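Local coordinates for protein nicotinate phosphoribosyltransferase (Saccharomyces cerevisiae, PDB 1VLP) that catalyses the first step of NAD biosynthesis from nicotinic acid, the ATP-dependent formation of nicotinate ribonucleotide from nicotinate and a phosphorylated ribose donor, at residues 206-211 against 234-239; 195-200 against 228-233; 60-65 against 125-130; 70-75 against 145-150. All blocks are in the same frame, centred on the assembly; numbering follows the deposited sequence.

How the contacts relate
From the N terminus, helix 59-71 opens two contacts in succession. Contact 3 closes 60-65 onto strand 126-134, and contact 4 then closes 70-75 onto helix 144-159, so the two loops cross rather than nest. They meet where W64 and L65 pack on the carbonyl oxygen of L150. Further along, helix 197-213 opens contact 2 and then contact 1, and the pair 228-233 and 234-239 closes them in the same order, again crossing. A probable hydrogen bond from V236 N to A231 O, 3.0 Å, joins these two. The first pair ties together the N-terminal domain, the second the parallel alpha/beta part; contacts 2 and 4 approach to about 6 Å between nearest atoms.

Contact 1. Residues 206-211 against 234-239; sequences GIMKAV and YGVKPI
M208, present as selenomethionine, sets CG anti to its own carbonyl carbon (chi1 -63°) and then bends at chi2 and again at chi3 (-66°), which brings the selenium and its methyl round to V236. Y234 makes the same first turn, with its ring beside its backbone N (chi1 -73°), and comes to meet the base of the M208 chain. Here M208 CG lies 3.8 Å from Y234 CD1, an approach oblique to the ring. Beyond this bend the selenium and the methyl both reach one branch of V236: M208 SE is 3.8 Å and M208 CE 3.7 Å from V236 CG1, and the two side chains run past each other in opposite directions. One bent side chain thus bridges Y234 and V236, which flank G235, the residue that leaves the helical conformation with positive phi directly after helix 228-234. The setting is the parallel alpha/beta domain of a type II phosphoribosyltransferase: helix 197-213 carries M208, and the chain then passes through strand 222-225 and helix 228-234 to the loop that carries V236. L222 on that strand touches both M208 and V236 and forms a floor common to the two. The backbone of K237 and I239 bonds to T225, which fastens the loop to the edge of the sheet. Across the segments the contact is wholly apolar; the phenol oxygen of Y234 is hydrogen-bonded to D201 OD1 of helix 197-213. The V236 side chain stands about 12 Å from that of F189, a nicotinate-binding residue by similarity.

Contact 2. Residues 195-200 against 228-233; sequences RSLKAQ and ILFAKK
F230 pushes its ring between L197 and Q200, and the grip is closer on the Q200 side. The ring comes from helix 228-234 and packs on the first turn of helix 197-213, in the alpha/beta part of the enzyme. Q200 extends away from its helix with CG anti to the backbone N (chi1 -175°), which lays the chain along one corner of the ring: Q200 CG is 3.5 Å from F230 CE2. Q200 OE1 comes to the ring edge, near its plane, 3.3 Å from F230 CE2, while the amide plane is turned 57° from the ring. OE1 bonds to R194 NH1, and NE2 to T191 OG1 and E188 OE2. L197 makes the looser half: L197 CD1 reaches F230 CZ obliquely at 3.7 Å, and the residue is partly open to solvent, next to K198, which points away. S196 is the N-cap, S196 OG accepting from A199 N at 2.9 Å. A leucine in place of Q200 would probably leave R194 NH1, T191 OG1 and E188 OE2 without the amide they share, and take the oxygen away from the F230 edge. The Q200 side chain is about 7 Å from that of F189, a residue that binds nicotinate by similarity. The bonds to R194, T191 and E188 fix which way the amide faces, and the slightly positive C-H edge of F230 lies against its oxygen, probably a weak favourable addition.

Contact 3. Residues 60-65 against 125-130; sequences EAINWL and THYKLK
Y127 is the first residue of the strand to meet helix 59-71. Its CB takes the end of I62: I62 CD1 sits 3.5 Å from Y127 CB and 3.7 Å from Y127 CG, so the methyl rests at the root of the aromatic group and approaches the ring obliquely. I62 gets there by placing CG1 anti to its carbonyl carbon (chi1 -68°) and extending CD1 onward (chi2 167°), and the two side chains cross at about a right angle. K128, next in the strand, points away from the helix. L129 returns to the helix side and splits its two methyls between two partners one helical turn apart. L129 CD2 lies 3.8 Å from I62 CG1, the two chains passing in opposite directions, and L129 CD1 is 4.0 Å from L65 CD1, crossing nearly perpendicularly. No hydrogen bond joins the segments: the helix packs by its apolar face on one side of the antiparallel sheet of the N-terminal domain, away from the substrate-binding residues. The axes of 60-65 and 126-130 approach to 10.1 Å, with their N-to-C directions 32° apart. Strand 126-134 lies between strands 113-120 and 43-50 of the sheet; I62 also touches S117 and L65 touches F115 of strand 113-120, while A61, W64 and L65 pack against helix 144-159 through F158 and A154.

Contact 4. Residues 70-75 against 145-150; sequences SYLGNL and IPLLSL
P146 O accepts the backbone N-H of L150 at 2.8 Å, a helical bond that keeps the P146 ring and the L150 side chain on the same face, one turn apart, where both meet L72. L72 is the wedge of this contact. It holds CG anti to its carbonyl carbon and CD1 extended (chi1 -61°, chi2 178°), which sends both methyls toward helix 144-159. The tightest meeting is methyl to methyl: L72 CD1 lies 3.7 Å from L147 CD2, the two side chains crossing at an oblique angle. The other methyl makes longer contacts, L72 CD2 being 4.3 Å from P146 CB and 4.4 Å from L150 CD1. A single leucine therefore rests on three residues of one helix, and the association is apolar throughout, without a hydrogen bond between the segments. In the N-terminal domain this packs the end of helix 59-71 and the residues after it, where L72 to N74 keep helical angles without the regular bonds, on the first turns of helix 144-159. Behind L72, the backbone is held by turns that step three residues, among them N74 N to Y71 O at 2.9 Å; the bond from L75 N to L72 O is weak. All four touching residues are buried, and the P146 side chain is about 8 Å from that of Y27, a nicotinate-binding residue by similarity. Helix 144-159 also packs on other neighbours: L147 and L150 on F69 of helix 59-71, L147 and L148 on I390 of strand 388-395, and I145 on Y27 and K28 of helix 26-38.

Contact 1. Residues 206-211 against 234-239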
# COMPACT_ATOMS: atom_id res chain seq x y z
N GLY A 206 13.13 -15.30 6.14
CA GLY A 206 14.50 -14.73 6.13
C GLY A 206 14.72 -13.60 7.08
O GLY A 206 15.71 -13.54 7.84
N ILE A 207 13.73 -12.73 7.11
CA ILE A 207 13.73 -11.56 8.01
C ILE A 207 13.74 -12.08 9.45
O ILE A 207 14.58 -11.66 10.26
CB ILE A 207 12.54 -10.61 7.73
CG1 ILE A 207 12.71 -9.89 6.37
CG2 ILE A 207 12.37 -9.57 8.89
CD1 ILE A 207 11.47 -9.23 5.82
N MSE A 208 12.85 -13.01 9.78
CA MSE A 208 12.76 -13.48 11.16
C MSE A 208 14.05 -14.23 11.53
O MSE A 208 14.48 -14.18 12.66
CB MSE A 208 11.56 -14.40 11.37
CG MSE A 208 10.21 -13.72 11.14
SE MSE A 208 10.05 -11.93 11.89
CE MSE A 208 10.19 -12.43 13.85
N LYS A 209 14.67 -14.91 10.57
CA LYS A 209 15.94 -15.63 10.83
C LYS A 209 16.99 -14.60 11.19
O LYS A 209 17.81 -14.81 12.07
CB LYS A 209 16.39 -16.45 9.61
CG LYS A 209 17.65 -17.26 9.91
CD LYS A 209 18.12 -18.18 8.78
CE LYS A 209 19.51 -18.86 9.15
NZ LYS A 209 19.40 -20.10 9.93
N ALA A 210 16.99 -13.48 10.47
CA ALA A 210 17.84 -12.33 10.80
C ALA A 210 17.56 -11.75 12.21
O ALA A 210 18.49 -11.50 12.99
CB ALA A 210 17.68 -11.26 9.72
N VAL A 211 16.29 -11.50 12.52
CA VAL A 211 15.93 -10.99 13.83
C VAL A 211 16.52 -11.90 14.94
O VAL A 211 17.14 -11.44 15.90
CB VAL A 211 14.41 -10.89 13.98
CG1 VAL A 211 14.05 -10.54 15.43
CG2 VAL A 211 13.82 -9.81 13.03
N TYR A 234 3.84 -14.64 12.10
CA TYR A 234 5.24 -14.52 12.55
C TYR A 234 5.40 -13.78 13.87
O TYR A 234 6.54 -13.64 14.40
CB TYR A 234 6.09 -13.92 11.41
CG TYR A 234 6.28 -14.96 10.34
CD1 TYR A 234 7.23 -15.95 10.49
CD2 TYR A 234 5.55 -14.92 9.16
CE1 TYR A 234 7.41 -16.94 9.53
CE2 TYR A 234 5.70 -15.93 8.18
CZ TYR A 234 6.64 -16.93 8.37
OH TYR A 234 6.82 -17.91 7.41
N GLY A 235 4.27 -13.39 14.46
CA GLY A 235 4.25 -12.80 15.78
C GLY A 235 4.85 -11.42 15.86
O GLY A 235 5.45 -11.07 16.88
N VAL A 236 4.66 -10.63 14.81
CA VAL A 236 5.13 -9.24 14.75
C VAL A 236 3.97 -8.29 14.54
O VAL A 236 2.83 -8.71 14.27
CB VAL A 236 6.26 -9.08 13.66
CG1 VAL A 236 7.43 -10.03 13.96
CG2 VAL A 236 5.77 -9.32 12.27
N LYS A 237 4.22 -6.99 14.70
CA LYS A 237 3.14 -5.99 14.59
C LYS A 237 2.67 -5.78 13.14
O LYS A 237 3.49 -5.72 12.23
CB LYS A 237 3.66 -4.62 15.06
CG LYS A 237 2.59 -3.60 15.33
N PRO A 238 1.35 -5.61 12.92
CA PRO A 238 0.92 -5.15 11.59
C PRO A 238 1.09 -3.63 11.49
O PRO A 238 0.78 -2.91 12.45
CB PRO A 238 -0.53 -5.57 11.55
CG PRO A 238 -0.98 -5.47 13.00
CD PRO A 238 0.23 -5.76 13.85
N ILE A 239 1.54 -3.13 10.35
CA ILE A 239 1.96 -1.72 10.20
C ILE A 239 1.13 -1.09 9.08
O ILE A 239 0.99 -1.65 7.98
CB ILE A 239 3.49 -1.62 9.89
CG1 ILE A 239 4.34 -2.33 10.97
CG2 ILE A 239 3.96 -0.14 9.75
CD1 ILE A 239 4.15 -1.81 12.38

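Contact 2. Residues 195-200 against 228-233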
# COMPACT_ATOMS: atom_id res chain seq x y z
N ARG A 195 5.82 -11.82 -5.90
CA ARG A 195 5.85 -12.78 -7.01
C ARG A 195 4.83 -13.92 -6.79
O ARG A 195 4.19 -14.44 -7.76
CB ARG A 195 7.25 -13.31 -7.22
CG ARG A 195 7.27 -14.25 -8.40
CD ARG A 195 8.66 -14.36 -9.02
NE ARG A 195 9.06 -13.08 -9.57
CZ ARG A 195 9.91 -12.89 -10.57
NH1 ARG A 195 10.39 -13.90 -11.27
NH2 ARG A 195 10.24 -11.66 -10.92
N SER A 196 4.62 -14.24 -5.50
CA SER A 196 3.66 -15.22 -5.07
C SER A 196 3.50 -15.11 -3.54
O SER A 196 4.34 -14.50 -2.86
CB SER A 196 4.12 -16.63 -5.41
OG SER A 196 5.27 -16.99 -4.66
N LEU A 197 2.43 -15.69 -3.04
CA LEU A 197 2.24 -15.83 -1.56
C LEU A 197 3.43 -16.55 -0.94
O LEU A 197 3.99 -16.08 0.04
CB LEU A 197 0.94 -16.55 -1.30
CG LEU A 197 0.60 -16.80 0.18
CD1 LEU A 197 0.43 -15.54 0.94
CD2 LEU A 197 -0.69 -17.61 0.19
N LYS A 198 3.89 -17.61 -1.60
CA LYS A 198 5.01 -18.38 -1.12
C LYS A 198 6.26 -17.51 -1.06
O LYS A 198 7.04 -17.67 -0.12
CB LYS A 198 5.24 -19.59 -2.00
CG LYS A 198 6.45 -20.37 -1.68
CD LYS A 198 6.56 -21.62 -2.51
CE LYS A 198 7.93 -22.23 -2.40
NZ LYS A 198 7.98 -23.66 -2.89
N ALA A 199 6.47 -16.64 -2.05
CA ALA A 199 7.67 -15.75 -2.09
C ALA A 199 7.67 -14.87 -0.87
O ALA A 199 8.69 -14.69 -0.20
CB ALA A 199 7.70 -14.87 -3.38
N GLN A 200 6.54 -14.27 -0.59
CA GLN A 200 6.45 -13.41 0.59
C GLN A 200 6.67 -14.20 1.89
O GLN A 200 7.38 -13.74 2.77
CB GLN A 200 5.13 -12.62 0.59
CG GLN A 200 5.01 -11.58 1.75
CD GLN A 200 3.81 -10.68 1.56
OE1 GLN A 200 2.82 -11.12 1.06
NE2 GLN A 200 3.88 -9.43 2.06
N ILE A 228 -1.28 -8.17 7.36
CA ILE A 228 -1.82 -8.50 8.65
C ILE A 228 -1.72 -10.01 8.90
O ILE A 228 -1.42 -10.44 10.04
CB ILE A 228 -3.28 -8.04 8.78
CG1 ILE A 228 -3.47 -6.57 8.45
CG2 ILE A 228 -3.80 -8.29 10.17
CD1 ILE A 228 -4.93 -6.22 8.34
N LEU A 229 -1.94 -10.82 7.85
CA LEU A 229 -1.88 -12.28 8.01
C LEU A 229 -0.47 -12.74 8.41
O LEU A 229 -0.34 -13.58 9.30
CB LEU A 229 -2.32 -13.01 6.72
CG LEU A 229 -2.63 -14.49 6.89
CD1 LEU A 229 -3.74 -14.68 7.89
CD2 LEU A 229 -3.05 -15.06 5.61
N PHE A 230 0.55 -12.19 7.75
CA PHE A 230 1.95 -12.52 8.08
C PHE A 230 2.36 -11.94 9.41
O PHE A 230 3.16 -12.54 10.11
CB PHE A 230 2.90 -12.10 6.98
CG PHE A 230 2.88 -13.03 5.77
CD1 PHE A 230 3.18 -14.36 5.94
CD2 PHE A 230 2.58 -12.58 4.51
CE1 PHE A 230 3.20 -15.25 4.88
CE2 PHE A 230 2.57 -13.49 3.38
CZ PHE A 230 2.87 -14.82 3.59
N ALA A 231 1.85 -10.76 9.77
CA ALA A 231 2.10 -10.22 11.12
C ALA A 231 1.62 -11.25 12.18
O ALA A 231 2.32 -11.59 13.11
CB ALA A 231 1.36 -9.01 11.29
N LYS A 232 0.40 -11.73 11.99
CA LYS A 232 -0.21 -12.72 12.89
C LYS A 232 0.62 -14.01 12.91
O LYS A 232 0.91 -14.53 14.00
CB LYS A 232 -1.65 -13.00 12.48
CG LYS A 232 -2.44 -13.92 13.45
CD LYS A 232 -3.90 -13.96 12.96
CE LYS A 232 -4.77 -14.73 13.91
NZ LYS A 232 -4.34 -16.15 13.96
N LYS A 233 0.97 -14.52 11.74
CA LYS A 233 1.71 -15.75 11.61
C LYS A 233 3.09 -15.72 12.32
O LYS A 233 3.46 -16.66 13.02
CB LYS A 233 1.93 -16.08 10.15
CG LYS A 233 2.62 -17.43 9.91
CD LYS A 233 2.64 -17.81 8.50
CE LYS A 233 3.45 -19.10 8.34
NZ LYS A 233 3.54 -19.59 6.93

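Contact 3. Residues 60-65 against 125-130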
# COMPACT_ATOMS: atom_id res chain seq x y z
N GLU A 60 -4.46 -19.23 -20.22
CA GLU A 60 -4.33 -19.99 -18.96
C GLU A 60 -4.39 -19.07 -17.73
O GLU A 60 -5.17 -19.30 -16.80
CB GLU A 60 -3.02 -20.75 -18.90
CG GLU A 60 -3.04 -21.91 -17.90
CD GLU A 60 -1.79 -22.81 -17.97
OE1 GLU A 60 -0.84 -22.51 -18.76
OE2 GLU A 60 -1.78 -23.83 -17.24
N ALA A 61 -3.57 -18.01 -17.77
CA ALA A 61 -3.53 -17.02 -16.66
C ALA A 61 -4.90 -16.38 -16.44
O ALA A 61 -5.37 -16.23 -15.29
CB ALA A 61 -2.52 -15.97 -16.96
N ILE A 62 -5.55 -16.00 -17.54
CA ILE A 62 -6.85 -15.33 -17.46
C ILE A 62 -7.90 -16.24 -16.82
O ILE A 62 -8.68 -15.81 -15.93
CB ILE A 62 -7.26 -14.83 -18.85
CG1 ILE A 62 -6.32 -13.69 -19.28
CG2 ILE A 62 -8.77 -14.39 -18.88
CD1 ILE A 62 -6.40 -13.30 -20.77
N ASN A 63 -7.93 -17.50 -17.24
CA ASN A 63 -8.92 -18.42 -16.70
C ASN A 63 -8.68 -18.65 -15.20
O ASN A 63 -9.64 -18.75 -14.44
CB ASN A 63 -8.92 -19.74 -17.48
CG ASN A 63 -9.43 -19.57 -18.91
OD1 ASN A 63 -10.23 -18.69 -19.18
ND2 ASN A 63 -8.96 -20.43 -19.83
N TRP A 64 -7.42 -18.79 -14.78
CA TRP A 64 -7.09 -18.97 -13.38
C TRP A 64 -7.50 -17.73 -12.58
O TRP A 64 -8.06 -17.82 -11.52
CB TRP A 64 -5.59 -19.26 -13.24
CG TRP A 64 -5.11 -19.57 -11.88
CD1 TRP A 64 -5.04 -20.80 -11.31
CD2 TRP A 64 -4.54 -18.65 -10.94
NE1 TRP A 64 -4.47 -20.71 -10.05
CE2 TRP A 64 -4.16 -19.40 -9.80
CE3 TRP A 64 -4.29 -17.27 -10.95
CZ2 TRP A 64 -3.54 -18.82 -8.72
CZ3 TRP A 64 -3.67 -16.70 -9.86
CH2 TRP A 64 -3.31 -17.46 -8.77
N LEU A 65 -7.21 -16.55 -13.14
CA LEU A 65 -7.62 -15.31 -12.50
C LEU A 65 -9.11 -15.23 -12.30
O LEU A 65 -9.59 -14.80 -11.25
CB LEU A 65 -7.10 -14.09 -13.27
CG LEU A 65 -5.60 -13.80 -13.01
CD1 LEU A 65 -5.12 -12.75 -14.06
CD2 LEU A 65 -5.33 -13.33 -11.63
N THR A 125 -2.72 -14.34 -29.56
CA THR A 125 -2.53 -15.30 -28.44
C THR A 125 -2.06 -14.58 -27.16
O THR A 125 -1.89 -15.21 -26.11
CB THR A 125 -1.60 -16.53 -28.79
OG1 THR A 125 -0.22 -16.15 -28.79
CG2 THR A 125 -2.00 -17.22 -30.11
N HIS A 126 -1.83 -13.27 -27.26
CA HIS A 126 -1.41 -12.50 -26.13
C HIS A 126 -2.49 -11.49 -25.82
O HIS A 126 -3.11 -10.90 -26.72
CB HIS A 126 -0.06 -11.83 -26.39
CG HIS A 126 0.99 -12.82 -26.79
ND1 HIS A 126 1.69 -13.55 -25.85
CD2 HIS A 126 1.39 -13.25 -28.00
CE1 HIS A 126 2.52 -14.37 -26.49
NE2 HIS A 126 2.36 -14.20 -27.79
N TYR A 127 -2.68 -11.26 -24.54
CA TYR A 127 -3.84 -10.51 -24.04
C TYR A 127 -3.47 -9.44 -23.04
O TYR A 127 -2.54 -9.64 -22.19
CB TYR A 127 -4.80 -11.48 -23.33
CG TYR A 127 -5.45 -12.47 -24.26
CD1 TYR A 127 -4.81 -13.67 -24.61
CD2 TYR A 127 -6.67 -12.19 -24.82
CE1 TYR A 127 -5.41 -14.57 -25.50
CE2 TYR A 127 -7.28 -13.08 -25.68
CZ TYR A 127 -6.63 -14.27 -26.02
OH TYR A 127 -7.25 -15.13 -26.93
N LYS A 128 -4.22 -8.34 -23.11
CA LYS A 128 -4.23 -7.36 -22.05
C LYS A 128 -5.49 -7.52 -21.19
O LYS A 128 -6.55 -7.89 -21.68
CB LYS A 128 -4.11 -5.90 -22.56
CG LYS A 128 -5.17 -5.44 -23.55
CD LYS A 128 -5.02 -3.95 -23.90
N LEU A 129 -5.33 -7.26 -19.90
CA LEU A 129 -6.43 -7.30 -18.94
C LEU A 129 -7.09 -5.96 -18.78
O LEU A 129 -6.43 -4.91 -18.83
CB LEU A 129 -5.95 -7.76 -17.54
CG LEU A 129 -4.99 -8.93 -17.46
CD1 LEU A 129 -4.74 -9.27 -16.02
CD2 LEU A 129 -5.52 -10.11 -18.24
N LYS A 130 -8.41 -5.98 -18.65
CA LYS A 130 -9.18 -4.81 -18.33
C LYS A 130 -9.96 -5.13 -17.05
O LYS A 130 -10.76 -6.06 -17.04
CB LYS A 130 -10.12 -4.44 -19.48
CG LYS A 130 -10.80 -3.12 -19.24
CD LYS A 130 -11.60 -2.65 -20.48
CE LYS A 130 -12.71 -1.71 -20.07
NZ LYS A 130 -13.46 -1.17 -21.26

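Contact 4. Residues 70-75 against 145-150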
# COMPACT_ATOMS: atom_id res chain seq x y z
N SER A 70 -13.27 -15.07 -8.22
CA SER A 70 -14.56 -15.52 -7.70
C SER A 70 -14.45 -16.00 -6.25
O SER A 70 -15.36 -15.82 -5.44
CB SER A 70 -15.17 -16.60 -8.59
OG SER A 70 -14.52 -17.86 -8.46
N TYR A 71 -13.32 -16.65 -5.92
CA TYR A 71 -13.10 -17.16 -4.58
C TYR A 71 -13.07 -16.08 -3.51
O TYR A 71 -13.34 -16.32 -2.34
CB TYR A 71 -11.76 -17.89 -4.52
CG TYR A 71 -11.65 -19.16 -5.34
CD1 TYR A 71 -12.79 -19.92 -5.77
CD2 TYR A 71 -10.40 -19.66 -5.62
CE1 TYR A 71 -12.64 -21.12 -6.47
CE2 TYR A 71 -10.25 -20.85 -6.34
CZ TYR A 71 -11.35 -21.59 -6.74
OH TYR A 71 -11.16 -22.75 -7.45
N LEU A 72 -12.75 -14.87 -3.90
CA LEU A 72 -12.82 -13.75 -2.94
C LEU A 72 -14.20 -13.61 -2.34
O LEU A 72 -14.36 -13.17 -1.20
CB LEU A 72 -12.43 -12.43 -3.62
CG LEU A 72 -11.02 -12.41 -4.19
CD1 LEU A 72 -10.76 -11.08 -4.89
CD2 LEU A 72 -9.90 -12.70 -3.13
N GLY A 73 -15.22 -13.95 -3.12
CA GLY A 73 -16.57 -13.95 -2.61
C GLY A 73 -16.90 -14.98 -1.52
O GLY A 73 -17.97 -14.92 -0.90
N ASN A 74 -16.01 -15.93 -1.31
CA ASN A 74 -16.16 -17.00 -0.29
C ASN A 74 -15.52 -16.67 1.05
O ASN A 74 -15.78 -17.34 2.04
CB ASN A 74 -15.52 -18.28 -0.81
CG ASN A 74 -16.21 -18.86 -2.06
OD1 ASN A 74 -17.39 -18.59 -2.32
ND2 ASN A 74 -15.49 -19.69 -2.79
N LEU A 75 -14.75 -15.61 1.10
CA LEU A 75 -14.02 -15.27 2.30
C LEU A 75 -14.94 -14.66 3.35
O LEU A 75 -15.82 -13.87 3.03
CB LEU A 75 -12.91 -14.28 1.97
CG LEU A 75 -11.78 -14.74 1.06
CD1 LEU A 75 -10.96 -13.62 0.62
CD2 LEU A 75 -10.93 -15.82 1.80
N ILE A 145 -5.45 -4.83 -3.03
CA ILE A 145 -4.28 -5.65 -2.70
C ILE A 145 -4.41 -7.07 -3.17
O ILE A 145 -3.52 -7.53 -3.90
CB ILE A 145 -4.00 -5.63 -1.19
CG1 ILE A 145 -3.97 -4.19 -0.74
CG2 ILE A 145 -2.67 -6.35 -0.82
CD1 ILE A 145 -3.03 -3.43 -1.22
N PRO A 146 -5.47 -7.79 -2.75
CA PRO A 146 -5.56 -9.18 -3.23
C PRO A 146 -5.61 -9.27 -4.75
O PRO A 146 -5.06 -10.19 -5.32
CB PRO A 146 -6.82 -9.73 -2.54
CG PRO A 146 -7.57 -8.51 -2.04
CD PRO A 146 -6.57 -7.44 -1.83
N LEU A 147 -6.28 -8.35 -5.44
CA LEU A 147 -6.30 -8.45 -6.90
C LEU A 147 -4.89 -8.31 -7.48
O LEU A 147 -4.49 -9.06 -8.35
CB LEU A 147 -7.21 -7.39 -7.50
CG LEU A 147 -8.69 -7.61 -7.25
CD1 LEU A 147 -9.49 -6.58 -8.01
CD2 LEU A 147 -9.17 -9.02 -7.59
N LEU A 148 -4.15 -7.27 -7.05
CA LEU A 148 -2.74 -7.12 -7.46
C LEU A 148 -1.89 -8.34 -7.16
O LEU A 148 -1.15 -8.80 -8.05
CB LEU A 148 -2.15 -5.88 -6.86
CG LEU A 148 -2.67 -4.57 -7.43
CD1 LEU A 148 -2.14 -3.42 -6.53
CD2 LEU A 148 -2.29 -4.41 -8.90
N SER A 149 -2.03 -8.85 -5.93
CA SER A 149 -1.28 -10.07 -5.47
C SER A 149 -1.61 -11.26 -6.35
O SER A 149 -0.72 -12.02 -6.78
CB SER A 149 -1.59 -10.42 -4.01
OG SER A 149 -1.19 -9.37 -3.12
N LEU A 150 -2.89 -11.38 -6.73
CA LEU A 150 -3.29 -12.46 -7.62
C LEU A 150 -2.78 -12.34 -9.06
O LEU A 150 -2.35 -13.35 -9.68
CB LEU A 150 -4.81 -12.61 -7.63
CG LEU A 150 -5.41 -13.36 -6.42
CD1 LEU A 150 -6.95 -13.14 -6.41
CD2 LEU A 150 -5.02 -14.84 -6.35